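Long-range contacts in periplasmic beta-glucosidase (Pseudomonas aeruginosa, PDB 6R5T), which probably hydrolyses terminal, non-reducing beta-D-glucosyl residues to release beta-D-glucose, as a periplasmic member of glycoside hydrolase family 3: residues Gly379-Ile384 / Leu472-Val477; Gln391-Gly396 / Gly478-Met483. The protein carries 1 engineered substitution. One frame throughout, in Å; residues are numbered along the deposited sequence.

How the interactions relate
Both contacts lie in the family 3 C-terminal domain, the alpha/beta sandwich between the barrel and the fibronectin type III-like domain. After the N-terminal barrel domain, the chain enters strand 380-384, then passes through a short connection into helix 391-394. Much later it returns along strand 472-478, whose end opens into the loop around 478-483. Interaction 1 closes a loop of 87 residues by pairing the two strands in the mixed sheet of that domain. Interaction 2 closes one of 81 residues by joining helix 391-394 and Gly396 after it to the loop that follows strand 472-478. The segments alternate along the chain, so the two closures cross. Their centres lie about 19 Å apart, interaction 2 beyond the C-terminal ends of the two strands.

Interaction 1 (Gly379-Ile384 / Leu472-Val477); sequences GRIAVI and LVVAVV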
ATOM      1  N   GLY A 379      35.618  25.619  21.900  1.00 28.18           N
ATOM      2  CA  GLY A 379      34.446  26.074  22.656  1.00 26.56           C
ATOM      3  C   GLY A 379      33.813  24.944  23.462  1.00 26.13           C
ATOM      4  O   GLY A 379      34.490  23.975  23.805  1.00 27.48           O
ATOM      5  N   ARG A 380      32.530  25.089  23.741  1.00 22.37           N
ATOM      6  CA  ARG A 380      31.740  24.181  24.599  1.00 23.88           C
ATOM      7  C   ARG A 380      30.624  23.592  23.742  1.00 20.39           C
ATOM      8  O   ARG A 380      29.771  24.360  23.256  1.00 20.73           O
ATOM      9  CB  ARG A 380      31.171  24.962  25.784  1.00 25.79           C
ATOM     10  CG  ARG A 380      32.259  25.434  26.737  1.00 32.51           C
ATOM     11  CD  ARG A 380      31.710  26.362  27.796  1.00 34.33           C
ATOM     12  NE  ARG A 380      30.989  25.664  28.848  1.00 35.19           N
ATOM     13  CZ  ARG A 380      31.562  24.926  29.808  1.00 40.20           C
ATOM     14  NH1 ARG A 380      32.876  24.769  29.837  1.00 44.02           N
ATOM     15  NH2 ARG A 380      30.837  24.327  30.739  1.00 39.31           N
ATOM     16  N   ILE A 381      30.629  22.270  23.608  1.00 20.66           N
ATOM     17  CA  ILE A 381      29.651  21.573  22.731  1.00 19.87           C
ATOM     18  C   ILE A 381      28.797  20.688  23.642  1.00 19.80           C
ATOM     19  O   ILE A 381      29.367  19.795  24.266  1.00 20.75           O
ATOM     20  CB  ILE A 381      30.381  20.772  21.633  1.00 21.02           C
ATOM     21  CG1 ILE A 381      31.238  21.664  20.726  1.00 24.07           C
ATOM     22  CG2 ILE A 381      29.381  19.933  20.817  1.00 20.29           C
ATOM     23  CD1 ILE A 381      32.228  20.934  19.863  1.00 24.89           C
ATOM     24  N   ALA A 382      27.496  20.917  23.688  1.00 18.63           N
ATOM     25  CA  ALA A 382      26.571  20.007  24.415  1.00 19.60           C
ATOM     26  C   ALA A 382      26.237  18.827  23.485  1.00 20.41           C
ATOM     27  O   ALA A 382      25.860  19.058  22.331  1.00 21.65           O
ATOM     28  CB  ALA A 382      25.335  20.708  24.867  1.00 20.82           C
ATOM     29  N   VAL A 383      26.447  17.605  23.964  1.00 18.01           N
ATOM     30  CA  VAL A 383      26.157  16.368  23.191  1.00 18.42           C
ATOM     31  C   VAL A 383      24.983  15.715  23.911  1.00 17.91           C
ATOM     32  O   VAL A 383      25.112  15.283  25.079  1.00 17.88           O
ATOM     33  CB  VAL A 383      27.380  15.460  23.087  1.00 19.40           C
ATOM     34  CG1 VAL A 383      27.035  14.215  22.291  1.00 21.74           C
ATOM     35  CG2 VAL A 383      28.563  16.200  22.519  1.00 20.84           C
ATOM     36  N   ILE A 384      23.832  15.690  23.267  1.00 15.59           N
ATOM     37  CA  ILE A 384      22.566  15.404  23.948  1.00 15.62           C
ATOM     38  C   ILE A 384      21.767  14.372  23.159  1.00 17.57           C
ATOM     39  O   ILE A 384      21.671  14.513  21.946  1.00 18.90           O
ATOM     40  CB  ILE A 384      21.743  16.698  24.194  1.00 15.77           C
ATOM     41  CG1 ILE A 384      22.530  17.638  25.131  1.00 17.31           C
ATOM     42  CG2 ILE A 384      20.383  16.394  24.726  1.00 15.69           C
ATOM     43  CD1 ILE A 384      21.911  18.999  25.276  1.00 17.39           C
ATOM     44  N   LEU A 472      26.810  25.410  21.486  1.00 21.19           N
ATOM     45  CA  LEU A 472      25.936  24.806  20.464  1.00 20.36           C
ATOM     46  C   LEU A 472      25.593  23.398  20.923  1.00 19.89           C
ATOM     47  O   LEU A 472      26.239  22.888  21.870  1.00 17.93           O
ATOM     48  CB  LEU A 472      26.614  24.788  19.099  1.00 24.36           C
ATOM     49  CG  LEU A 472      27.848  23.920  18.949  1.00 29.05           C
ATOM     50  CD1 LEU A 472      27.492  22.554  18.350  1.00 28.62           C
ATOM     51  CD2 LEU A 472      28.848  24.656  18.064  1.00 36.13           C
ATOM     52  N   VAL A 473      24.575  22.846  20.293  1.00 18.40           N
ATOM     53  CA  VAL A 473      24.031  21.522  20.698  1.00 17.27           C
ATOM     54  C   VAL A 473      24.147  20.555  19.542  1.00 17.99           C
ATOM     55  O   VAL A 473      23.680  20.894  18.436  1.00 17.12           O
ATOM     56  CB  VAL A 473      22.572  21.640  21.127  1.00 18.19           C
ATOM     57  CG1 VAL A 473      21.974  20.277  21.390  1.00 19.00           C
ATOM     58  CG2 VAL A 473      22.406  22.559  22.339  1.00 19.53           C
ATOM     59  N   VAL A 474      24.782  19.426  19.804  1.00 15.67           N
ATOM     60  CA  VAL A 474      24.761  18.257  18.875  1.00 15.67           C
ATOM     61  C   VAL A 474      23.759  17.278  19.475  1.00 16.48           C
ATOM     62  O   VAL A 474      24.068  16.648  20.506  1.00 16.88           O
ATOM     63  CB  VAL A 474      26.150  17.651  18.690  1.00 16.47           C
ATOM     64  CG1 VAL A 474      26.126  16.399  17.821  1.00 18.33           C
ATOM     65  CG2 VAL A 474      27.076  18.668  18.048  1.00 19.07           C
ATOM     66  N   ALA A 475      22.582  17.167  18.876  1.00 13.47           N
ATOM     67  CA  ALA A 475      21.522  16.276  19.362  1.00 15.32           C
ATOM     68  C   ALA A 475      21.623  14.971  18.565  1.00 15.11           C
ATOM     69  O   ALA A 475      21.533  15.008  17.333  1.00 15.55           O
ATOM     70  CB  ALA A 475      20.174  16.904  19.215  1.00 15.84           C
ATOM     71  N   VAL A 476      21.830  13.866  19.233  1.00 14.14           N
ATOM     72  CA  VAL A 476      22.033  12.540  18.621  1.00 14.48           C
ATOM     73  C   VAL A 476      20.752  11.760  18.928  1.00 14.93           C
ATOM     74  O   VAL A 476      20.530  11.303  20.043  1.00 15.55           O
ATOM     75  CB  VAL A 476      23.308  11.813  19.088  1.00 14.33           C
ATOM     76  CG1 VAL A 476      23.584  10.633  18.171  1.00 16.05           C
ATOM     77  CG2 VAL A 476      24.502  12.746  19.150  1.00 16.00           C
ATOM     78  N   VAL A 477      19.911  11.656  17.918  1.00 14.13           N
ATOM     79  CA  VAL A 477      18.510  11.261  18.077  1.00 13.34           C
ATOM     80  C   VAL A 477      18.114  10.336  16.932  1.00 12.68           C
ATOM     81  O   VAL A 477      18.815  10.273  15.901  1.00 13.30           O
ATOM     82  CB  VAL A 477      17.602  12.491  18.113  1.00 14.41           C
ATOM     83  CG1 VAL A 477      17.774  13.239  19.422  1.00 15.54           C
ATOM     84  CG2 VAL A 477      17.793  13.404  16.910  1.00 14.99           C
TER
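Ala382 and Ile384 hold strand 472-477 through both their N-H and C=O groups, in a parallel ladder of four hydrogen bonds. Ala382 N donates to Leu472 O at 3.0 Å, and Ala382 O receives Val474 N at 2.8 Å. Two residues on, Ile384 N reaches Val474 O at 2.9 Å, and Ile384 O takes Val476 N at 2.8 Å. Val474 thus spends its N-H and its C=O on two different residues of strand 380-384. Weaker CA-H...O contacts supplement the ladder, among them Ala475 CA to Ile384 O at 3.1 Å. The backbone polar groups of the alternate residues, Ile381 and Val383, point to the opposite edge and bond to Thr423 and Leu425 of strand 423-427. Both strands are therefore interior members of the mixed sheet of the alpha/beta sandwich, the family 3 C-terminal domain, strand 513-518 lying beyond strand 472-478. Helix 497-508 covers the face bearing Ile384 and Ala475, while Val383 and Val476 meet helix 410-418. On the Ile384 face, Ile384 CD1 crosses to Val473 CG1 at 4.1 Å. On the other, Ile381 lies alongside Leu472, pointing the same way, and crosses Val474 at an angle; its CG2 touches Leu472 CD1 at 4.1 Å and Val474 CG2 at 3.8 Å. Its chi1 of -60° sets CG1 beside the backbone N and puts CG2, the branch that meets the second strand, anti to that N. Near the start of the pairing, Arg380 N is hydrogen-bonded to Asp471 OD2, and its guanidinium leads away to a salt bridge with Asp469.

Interaction 2 (Gln391-Gly396 / Gly478-Met483); sequences QRDVIG and GESQGM
The guanidinium of Arg392 and the side-chain amide of Gln481 lie face to face, their planes 15° apart, in a near-parallel guanidinium-amide stack between helix 391-394 and the loop after strand 472-478 in the family 3 C-terminal domain. Gln481 NE2 sits over the centre of the guanidinium, 3.5 Å from Arg392 CZ. The Gln481 chain folds its amide back over that face, CG lying between the backbone N and carbonyl carbon (chi1 57°) and the chain bending again at chi2. Gln481 CB, directed toward the 391-396 segment, packs on Gly396 C at 3.6 Å. Gly396, where the chain leaves the helix with positive phi, also sets its carbonyl O at the guanidinium edge, in plane, and accepts a weak hydrogen bond from Arg392 NH2. Gln481 NE2 is hydrogen-bonded to Glu448 OE2 as well, and Glu448 OE1 forms a weak, long ion pair with Arg392 NH1, so one carboxylate serves both stacked groups. Asp393 approaches from the helix: its OD1 accepts Gln481 N at 2.9 Å on the anti side, 31° out of the carboxylate plane, while OD2 is hydrogen-bonded to Ser390 OG. One water donates to Asp393 OD1 and accepts from Gln481 NE2; another donates to Gln481 OE1 at 2.6 Å and weakly accepts from Arg392 NH1.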
ATOM      1  N   GLN A 391      26.549   2.339  22.165  1.00 16.49           N
ATOM      2  CA  GLN A 391      27.354   1.397  21.367  1.00 16.99           C
ATOM      3  C   GLN A 391      26.454   0.369  20.701  1.00 17.04           C
ATOM      4  O   GLN A 391      26.754  -0.000  19.599  1.00 16.28           O
ATOM      5  CB  GLN A 391      28.356   0.690  22.278  1.00 15.48           C
ATOM      6  CG  GLN A 391      29.512   1.599  22.665  1.00 17.03           C
ATOM      7  CD  GLN A 391      30.510   0.947  23.581  1.00 18.83           C
ATOM      8  OE1 GLN A 391      30.114   0.399  24.619  1.00 21.61           O
ATOM      9  NE2 GLN A 391      31.785   1.019  23.205  1.00 17.26           N
ATOM     10  N   ARG A 392      25.380  -0.056  21.371  1.00 16.57           N
ATOM     11  CA  ARG A 392      24.511  -1.112  20.810  1.00 17.31           C
ATOM     12  C   ARG A 392      23.851  -0.578  19.546  1.00 17.02           C
ATOM     13  O   ARG A 392      23.719  -1.345  18.549  1.00 17.71           O
ATOM     14  CB  ARG A 392      23.474  -1.594  21.811  1.00 20.76           C
ATOM     15  CG  ARG A 392      22.591  -2.695  21.246  1.00 24.61           C
ATOM     16  CD  ARG A 392      23.345  -3.995  21.011  1.00 30.00           C
ATOM     17  NE  ARG A 392      22.558  -5.000  20.307  1.00 34.95           N
ATOM     18  CZ  ARG A 392      22.402  -5.041  18.980  1.00 37.08           C
ATOM     19  NH1 ARG A 392      21.672  -6.003  18.431  1.00 42.88           N
ATOM     20  NH2 ARG A 392      22.942  -4.130  18.199  1.00 32.50           N
ATOM     21  N   ASP A 393      23.454   0.693  19.541  1.00 14.72           N
ATOM     22  CA  ASP A 393      22.690   1.168  18.364  1.00 16.19           C
ATOM     23  C   ASP A 393      23.608   1.489  17.171  1.00 15.74           C
ATOM     24  O   ASP A 393      23.206   1.255  16.016  1.00 16.77           O
ATOM     25  CB  ASP A 393      21.820   2.348  18.752  1.00 16.37           C
ATOM     26  CG  ASP A 393      20.744   1.886  19.726  1.00 17.37           C
ATOM     27  OD1 ASP A 393      20.011   0.946  19.417  1.00 16.94           O
ATOM     28  OD2 ASP A 393      20.782   2.344  20.870  1.00 18.71           O
ATOM     29  N   VAL A 394      24.826   1.964  17.423  1.00 15.37           N
ATOM     30  CA  VAL A 394      25.650   2.459  16.292  1.00 16.12           C
ATOM     31  C   VAL A 394      26.002   1.301  15.367  1.00 16.79           C
ATOM     32  O   VAL A 394      26.119   1.536  14.149  1.00 16.66           O
ATOM     33  CB  VAL A 394      26.858   3.264  16.767  1.00 16.08           C
ATOM     34  CG1 VAL A 394      27.886   2.358  17.449  1.00 17.58           C
ATOM     35  CG2 VAL A 394      27.468   4.073  15.617  1.00 17.30           C
ATOM     36  N   ILE A 395      26.076   0.056  15.862  1.00 16.61           N
ATOM     37  CA  ILE A 395      26.408  -1.096  14.979  1.00 17.61           C
ATOM     38  C   ILE A 395      25.194  -1.581  14.195  1.00 18.79           C
ATOM     39  O   ILE A 395      25.382  -2.432  13.345  1.00 18.23           O
ATOM     40  CB  ILE A 395      27.115  -2.243  15.740  1.00 16.31           C
ATOM     41  CG1 ILE A 395      26.257  -2.900  16.818  1.00 18.84           C
ATOM     42  CG2 ILE A 395      28.413  -1.725  16.277  1.00 17.21           C
ATOM     43  CD1 ILE A 395      26.903  -4.127  17.420  1.00 19.22           C
ATOM     44  N   GLY A 396      23.983  -1.127  14.513  1.00 16.15           N
ATOM     45  CA  GLY A 396      22.799  -1.427  13.713  1.00 15.91           C
ATOM     46  C   GLY A 396      22.195  -2.781  13.994  1.00 16.36           C
ATOM     47  O   GLY A 396      22.678  -3.524  14.889  1.00 18.28           O
ATOM     48  N   GLY A 478      16.985   9.650  17.123  1.00 14.38           N
ATOM     49  CA  GLY A 478      16.371   8.859  16.052  1.00 14.95           C
ATOM     50  C   GLY A 478      15.915   7.519  16.594  1.00 16.43           C
ATOM     51  O   GLY A 478      15.396   7.449  17.698  1.00 17.72           O
ATOM     52  N   GLU A 479      16.145   6.455  15.852  1.00 13.64           N
ATOM     53  CA  GLU A 479      15.656   5.106  16.199  1.00 14.71           C
ATOM     54  C   GLU A 479      16.748   4.319  16.899  1.00 15.64           C
ATOM     55  O   GLU A 479      17.921   4.491  16.593  1.00 15.14           O
ATOM     56  CB  GLU A 479      15.229   4.318  14.944  1.00 14.10           C
ATOM     57  CG  GLU A 479      14.130   4.964  14.142  1.00 14.19           C
ATOM     58  CD  GLU A 479      13.794   4.128  12.896  1.00 14.71           C
ATOM     59  OE1 GLU A 479      14.734   3.630  12.243  1.00 16.07           O
ATOM     60  OE2 GLU A 479      12.563   3.994  12.590  1.00 16.16           O
ATOM     61  N   SER A 480      16.378   3.462  17.825  1.00 13.74           N
ATOM     62  CA  SER A 480      17.247   2.380  18.272  1.00 14.67           C
ATOM     63  C   SER A 480      17.216   1.267  17.227  1.00 14.24           C
ATOM     64  O   SER A 480      16.284   1.198  16.399  1.00 13.60           O
ATOM     65  CB  SER A 480      16.866   1.898  19.655  1.00 14.99           C
ATOM     66  OG  SER A 480      15.583   1.287  19.645  1.00 14.88           O
ATOM     67  N   GLN A 481      18.263   0.434  17.208  1.00 13.63           N
ATOM     68  CA  GLN A 481      18.409  -0.494  16.063  1.00 14.56           C
ATOM     69  C   GLN A 481      17.274  -1.527  16.102  1.00 15.04           C
ATOM     70  O   GLN A 481      16.913  -2.027  15.042  1.00 14.76           O
ATOM     71  CB  GLN A 481      19.813  -1.105  16.024  1.00 16.91           C
ATOM     72  CG  GLN A 481      20.212  -1.847  17.274  1.00 17.12           C
ATOM     73  CD  GLN A 481      19.575  -3.183  17.522  1.00 19.03           C
ATOM     74  OE1 GLN A 481      19.340  -3.959  16.603  1.00 17.77           O
ATOM     75  NE2 GLN A 481      19.290  -3.464  18.791  1.00 17.88           N
ATOM     76  N   GLY A 482      16.715  -1.828  17.268  1.00 13.88           N
ATOM     77  CA  GLY A 482      15.594  -2.787  17.332  1.00 15.52           C
ATOM     78  C   GLY A 482      14.299  -2.213  16.781  1.00 15.32           C
ATOM     79  O   GLY A 482      13.303  -2.988  16.700  1.00 16.26           O
ATOM     80  N   MET A 483      14.268  -0.926  16.415  1.00 14.06           N
ATOM     81  CA  MET A 483      13.077  -0.344  15.739  1.00 14.73           C
ATOM     82  C   MET A 483      13.164  -0.598  14.245  1.00 15.33           C
ATOM     83  O   MET A 483      12.150  -0.404  13.575  1.00 14.71           O
ATOM     84  CB  MET A 483      12.970   1.158  15.940  1.00 13.57           C
ATOM     85  CG  MET A 483      12.750   1.522  17.396  1.00 14.08           C
ATOM     86  SD  MET A 483      12.626   3.308  17.606  1.00 16.37           S
ATOM     87  CE  MET A 483      12.521   3.436  19.388  1.00 16.72           C
TER
HETATM   88  O   HOH W   1      19.467  -6.522  16.399  1.00 35.69           O
HETATM   89  O   HOH W   2      19.318  -1.157  20.859  1.00 17.84           O